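Local coordinates for protein glycerate dehydrogenase/glyoxylate reductase (Thermus thermophilus, PDB 2CUK) that probably reduces glyoxylate and hydroxypyruvate with a nicotinamide cofactor, as a D-isomer specific 2-hydroxyacid dehydrogenase, at residues Lys12-Leu17 with Val292-Leu297; Leu66-Cys71 with Leu298-Gly303. One frame throughout, in Å; residues are numbered along the deposited sequence.

Interaction 1 (Lys12-Leu17 with Val292-Leu297); sequences KALDRL and VAVENL
R16 leaves its helix with CG swung opposite the backbone N (chi1 -174°) and stays extended as a straight rod toward E295, which starts away from it and folds back through a bend at chi2 (62°). The two charged ends meet at a single oxygen. NH1 of R16 donates to OE1 of E295 at 2.7 Å, and NH2 of R16 adds a weak bond to the same OE1 at 3.3 Å. OE1 sits at the edge of the guanidinium, near its plane. From the other side the fit is less regular: NH1 comes in from above the carboxylate, and the two planes are turned 64° apart, unlike a side-on pair in which each nitrogen takes its own oxygen. The other oxygen, OE2 of E295, has a long, weak ion pair with R304.

Alongside the bridge V294 is the apolar centre. Its CG1 lies 4.0 Å from CD of R16, in the aliphatic part of the arginine, and 3.9 Å from CD2 of L17. Its other branch, CG2, lies 3.7 Å from the backbone O of A13 and 4.1 Å from CD2 of L14. The contact lays the short helix 15-19, entered through a type I turn from K12 to D15, against the long helix 283-301 near the C-terminus, where the chain comes back from the Rossmann-type cofactor domain to cover the parallel sheet of the catalytic domain, a flavodoxin-like fold, as in other members of the family. Deeper in, CD2 of L17 meets CD2 of L297 at 3.9 Å, the two side chains crossing at about a right angle. L14 and L17 also pack on V26 and V24 of strand 23-26, respectively, while L297 reaches V3 of strand 2-5.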
loop_
_atom_site.group_PDB
_atom_site.type_symbol
_atom_site.label_atom_id
_atom_site.label_comp_id
_atom_site.label_asym_id
_atom_site.label_seq_id
_atom_site.Cartn_x
_atom_site.Cartn_y
_atom_site.Cartn_z
ATOM N N LYS A 12 -22.996 -12.883 9.332
ATOM C CA LYS A 12 -24.159 -13.719 9.605
ATOM C C LYS A 12 -25.258 -13.615 8.554
ATOM O O LYS A 12 -26.431 -13.835 8.854
ATOM C CB LYS A 12 -24.734 -13.379 10.982
ATOM C CG LYS A 12 -23.876 -13.852 12.149
ATOM C CD LYS A 12 -24.523 -13.513 13.484
ATOM C CE LYS A 12 -23.836 -14.235 14.632
ATOM N NZ LYS A 12 -23.934 -15.718 14.491
ATOM N N ALA A 13 -24.880 -13.297 7.319
ATOM C CA ALA A 13 -25.852 -13.178 6.239
ATOM C C ALA A 13 -26.680 -14.452 6.097
ATOM O O ALA A 13 -27.856 -14.401 5.743
ATOM C CB ALA A 13 -25.141 -12.860 4.924
ATOM N N LEU A 14 -26.067 -15.596 6.374
ATOM C CA LEU A 14 -26.764 -16.874 6.265
ATOM C C LEU A 14 -27.923 -17.021 7.254
ATOM O O LEU A 14 -28.886 -17.740 6.979
ATOM C CB LEU A 14 -25.778 -18.030 6.451
ATOM C CG LEU A 14 -24.776 -18.249 5.312
ATOM C CD1 LEU A 14 -23.834 -19.380 5.670
ATOM C CD2 LEU A 14 -25.518 -18.560 4.023
ATOM N N ASP A 15 -27.831 -16.343 8.395
ATOM C CA ASP A 15 -28.881 -16.414 9.410
ATOM C C ASP A 15 -30.251 -16.080 8.830
ATOM O O ASP A 15 -31.273 -16.558 9.320
ATOM C CB ASP A 15 -28.576 -15.466 10.577
ATOM C CG ASP A 15 -27.571 -16.044 11.562
ATOM O OD1 ASP A 15 -27.186 -17.222 11.409
ATOM O OD2 ASP A 15 -27.170 -15.319 12.498
ATOM N N ARG A 16 -30.274 -15.255 7.789
ATOM C CA ARG A 16 -31.530 -14.876 7.159
ATOM C C ARG A 16 -32.206 -16.125 6.601
ATOM O O ARG A 16 -33.423 -16.293 6.718
ATOM C CB ARG A 16 -31.272 -13.868 6.039
ATOM C CG ARG A 16 -32.531 -13.301 5.417
ATOM C CD ARG A 16 -32.196 -12.300 4.325
ATOM N NE ARG A 16 -33.396 -11.738 3.712
ATOM C CZ ARG A 16 -33.383 -10.872 2.705
ATOM N NH1 ARG A 16 -32.225 -10.468 2.197
ATOM N NH2 ARG A 16 -34.522 -10.408 2.205
ATOM N N LEU A 17 -31.407 -17.003 6.001
ATOM C CA LEU A 17 -31.924 -18.248 5.431
ATOM C C LEU A 17 -32.485 -19.130 6.545
ATOM O O LEU A 17 -33.529 -19.753 6.417
ATOM C CB LEU A 17 -30.788 -19.015 4.754
ATOM C CG LEU A 17 -30.191 -18.328 3.512
ATOM C CD1 LEU A 17 -29.131 -19.204 2.853
ATOM C CD2 LEU A 17 -31.223 -18.018 2.421
ATOM N N VAL A 292 -25.614 -10.422 -0.677
ATOM C CA VAL A 292 -26.108 -10.387 -2.049
ATOM C C VAL A 292 -26.430 -11.784 -2.575
ATOM O O VAL A 292 -27.443 -11.978 -3.250
ATOM C CB VAL A 292 -25.090 -9.687 -2.982
ATOM C CG1 VAL A 292 -25.563 -9.752 -4.425
ATOM C CG2 VAL A 292 -24.925 -8.228 -2.556
ATOM N N ALA A 293 -25.576 -12.758 -2.274
ATOM C CA ALA A 293 -25.828 -14.124 -2.720
ATOM C C ALA A 293 -27.097 -14.637 -2.031
ATOM O O ALA A 293 -27.951 -15.261 -2.659
ATOM C CB ALA A 293 -24.644 -15.018 -2.379
ATOM N N VAL A 294 -27.217 -14.361 -0.737
ATOM C CA VAL A 294 -28.385 -14.785 0.027
ATOM C C VAL A 294 -29.659 -14.161 -0.540
ATOM O O VAL A 294 -30.674 -14.841 -0.697
ATOM C CB VAL A 294 -28.231 -14.404 1.518
ATOM C CG1 VAL A 294 -29.578 -14.476 2.235
ATOM C CG2 VAL A 294 -27.239 -15.342 2.176
ATOM N N GLU A 295 -29.604 -12.869 -0.849
ATOM C CA GLU A 295 -30.758 -12.169 -1.408
ATOM C C GLU A 295 -31.211 -12.847 -2.699
ATOM O O GLU A 295 -32.385 -13.194 -2.854
ATOM C CB GLU A 295 -30.407 -10.708 -1.695
ATOM C CG GLU A 295 -31.557 -9.895 -2.272
ATOM C CD GLU A 295 -32.747 -9.807 -1.329
ATOM O OE1 GLU A 295 -32.571 -9.302 -0.199
ATOM O OE2 GLU A 295 -33.857 -10.240 -1.714
ATOM N N ASN A 296 -30.274 -13.029 -3.626
ATOM C CA ASN A 296 -30.575 -13.673 -4.898
ATOM C C ASN A 296 -31.191 -15.060 -4.704
ATOM O O ASN A 296 -32.197 -15.390 -5.332
ATOM C CB ASN A 296 -29.301 -13.782 -5.749
ATOM C CG ASN A 296 -28.983 -12.495 -6.493
ATOM O OD1 ASN A 296 -29.610 -12.175 -7.507
ATOM N ND2 ASN A 296 -28.011 -11.742 -5.985
ATOM N N LEU A 297 -30.592 -15.868 -3.834
ATOM C CA LEU A 297 -31.102 -17.212 -3.589
ATOM C C LEU A 297 -32.523 -17.184 -3.029
ATOM O O LEU A 297 -33.401 -17.879 -3.537
ATOM C CB LEU A 297 -30.168 -17.980 -2.645
ATOM C CG LEU A 297 -30.523 -19.443 -2.347
ATOM C CD1 LEU A 297 -29.262 -20.231 -2.045
ATOM C CD2 LEU A 297 -31.500 -19.520 -1.184
#

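Interaction 2 (Leu66-Cys71 with Leu298-Gly303)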
loop_
_atom_site.group_PDB
_atom_site.type_symbol
_atom_site.label_atom_id
_atom_site.label_comp_id
_atom_site.label_asym_id
_atom_site.label_seq_id
_atom_site.Cartn_x
_atom_site.Cartn_y
_atom_site.Cartn_z
ATOM N N LEU A 66 -32.642 -28.832 -7.916
ATOM C CA LEU A 66 -31.933 -27.580 -7.663
ATOM C C LEU A 66 -32.649 -26.452 -8.401
ATOM O O LEU A 66 -32.911 -26.563 -9.597
ATOM C CB LEU A 66 -30.484 -27.691 -8.150
ATOM C CG LEU A 66 -29.541 -26.515 -7.873
ATOM C CD1 LEU A 66 -29.367 -26.333 -6.375
ATOM C CD2 LEU A 66 -28.200 -26.772 -8.530
ATOM N N LYS A 67 -32.960 -25.370 -7.690
ATOM C CA LYS A 67 -33.663 -24.239 -8.290
ATOM C C LYS A 67 -32.777 -23.034 -8.589
ATOM O O LYS A 67 -33.022 -22.296 -9.542
ATOM C CB LYS A 67 -34.808 -23.783 -7.379
ATOM C CG LYS A 67 -35.846 -24.854 -7.081
ATOM C CD LYS A 67 -36.980 -24.325 -6.208
ATOM C CE LYS A 67 -37.947 -23.439 -6.990
ATOM N NZ LYS A 67 -37.321 -22.192 -7.510
ATOM N N VAL A 68 -31.744 -22.830 -7.778
ATOM C CA VAL A 68 -30.879 -21.681 -7.980
ATOM C C VAL A 68 -29.439 -21.887 -7.553
ATOM O O VAL A 68 -29.151 -22.548 -6.553
ATOM C CB VAL A 68 -31.427 -20.453 -7.219
ATOM C CG1 VAL A 68 -31.548 -20.782 -5.737
ATOM C CG2 VAL A 68 -30.512 -19.252 -7.419
ATOM N N ILE A 69 -28.540 -21.310 -8.336
ATOM C CA ILE A 69 -27.117 -21.352 -8.050
ATOM C C ILE A 69 -26.736 -19.891 -7.822
ATOM O O ILE A 69 -26.536 -19.136 -8.777
ATOM C CB ILE A 69 -26.306 -21.912 -9.241
ATOM C CG1 ILE A 69 -26.720 -23.360 -9.522
ATOM C CG2 ILE A 69 -24.814 -21.845 -8.930
ATOM C CD1 ILE A 69 -26.023 -23.966 -10.722
ATOM N N ALA A 70 -26.679 -19.487 -6.557
ATOM C CA ALA A 70 -26.323 -18.118 -6.205
ATOM C C ALA A 70 -24.826 -18.066 -5.938
ATOM O O ALA A 70 -24.363 -18.363 -4.832
ATOM C CB ALA A 70 -27.101 -17.668 -4.969
ATOM N N CYS A 71 -24.076 -17.689 -6.964
ATOM C CA CYS A 71 -22.625 -17.611 -6.879
ATOM C C CYS A 71 -22.085 -16.591 -5.896
ATOM O O CYS A 71 -22.541 -15.450 -5.848
ATOM C CB CYS A 71 -22.033 -17.315 -8.258
ATOM S SG CYS A 71 -22.317 -18.620 -9.457
ATOM N N LEU A 298 -32.754 -16.386 -1.989
ATOM C CA LEU A 298 -34.088 -16.295 -1.403
ATOM C C LEU A 298 -35.096 -15.813 -2.437
ATOM O O LEU A 298 -36.219 -16.315 -2.501
ATOM C CB LEU A 298 -34.096 -15.342 -0.202
ATOM C CG LEU A 298 -33.629 -15.924 1.136
ATOM C CD1 LEU A 298 -33.622 -14.836 2.199
ATOM C CD2 LEU A 298 -34.555 -17.057 1.547
ATOM N N ALA A 299 -34.692 -14.838 -3.244
ATOM C CA ALA A 299 -35.566 -14.292 -4.277
ATOM C C ALA A 299 -36.121 -15.404 -5.165
ATOM O O ALA A 299 -37.332 -15.499 -5.368
ATOM C CB ALA A 299 -34.809 -13.280 -5.124
ATOM N N VAL A 300 -35.233 -16.243 -5.689
ATOM C CA VAL A 300 -35.650 -17.334 -6.560
ATOM C C VAL A 300 -36.526 -18.348 -5.827
ATOM O O VAL A 300 -37.499 -18.848 -6.388
ATOM C CB VAL A 300 -34.434 -18.071 -7.167
ATOM C CG1 VAL A 300 -34.904 -19.230 -8.037
ATOM C CG2 VAL A 300 -33.605 -17.107 -7.993
ATOM N N LEU A 301 -36.192 -18.648 -4.576
ATOM C CA LEU A 301 -36.978 -19.612 -3.811
ATOM C C LEU A 301 -38.357 -19.081 -3.435
ATOM O O LEU A 301 -39.256 -19.856 -3.115
ATOM C CB LEU A 301 -36.228 -20.036 -2.546
ATOM C CG LEU A 301 -34.903 -20.779 -2.741
ATOM C CD1 LEU A 301 -34.413 -21.281 -1.389
ATOM C CD2 LEU A 301 -35.086 -21.949 -3.701
ATOM N N GLU A 302 -38.523 -17.763 -3.468
ATOM C CA GLU A 302 -39.810 -17.160 -3.138
ATOM C C GLU A 302 -40.584 -16.834 -4.409
ATOM O O GLU A 302 -41.514 -16.030 -4.396
ATOM C CB GLU A 302 -39.609 -15.889 -2.304
ATOM C CG GLU A 302 -39.152 -16.155 -0.872
ATOM C CD GLU A 302 -39.006 -14.885 -0.050
ATOM O OE1 GLU A 302 -39.967 -14.089 -0.006
ATOM O OE2 GLU A 302 -37.933 -14.685 0.560
ATOM N N GLY A 303 -40.189 -17.467 -5.508
ATOM C CA GLY A 303 -40.857 -17.240 -6.774
ATOM C C GLY A 303 -40.710 -15.825 -7.296
ATOM O O GLY A 303 -41.531 -15.367 -8.090
#
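V68 and V300 meet branch against branch: CB of V68 lies 3.8 Å from CG1 of V300, and CG2 of V68 lies 3.8 Å from CG2 of V300. Both CG1 and CG2 of V300 thus face the strand residue. Beside this pair, CD2 of L301 rests 3.9 Å from CD of K67 and 4.2 Å from CG1 of V68. The K67 chain bends at chi3 (75°) and chi4 (-64°), which carries NZ back past V300 to 3.9 Å from its CG1, with the backbone O of V300 also nearby, at 3.5 Å from NZ. Shortening V300 to alanine removes both methyl branches, which would probably open a gap against V68 and cost the end of K67 the carbon it lies beside. Here the last turn of helix 283-301 covers one face of the parallel sheet at strand 68-70, in an alpha/beta layer packing. The strand is held between its neighbours by backbone bonds from V68 to L47 and from I69 to R90 and T92. On the helix side, G303, with positive phi, is the C' residue of a Schellman motif, in which G303 N bonds to V300 O and R304 N to A299 O.

In the fold
Both interactions draw on helix 283-301, on successive turns, and their centres lie about 11 Å apart. Interaction 1 joins it to another helix and combines a buried apolar interior with a charged rim; interaction 2 joins it to a strand of the sheet and has no hydrogen bond or salt bridge across it, its one charged group, the lysine, lying at the partly exposed margin. Neither is wholly buried. They also touch: CD2 of L17 packs 3.4 Å from CG of L298, and CG of L297 lies 3.8 Å from CG1 of V68, so the helix is wedged between helix 15-19 and strand 68-70.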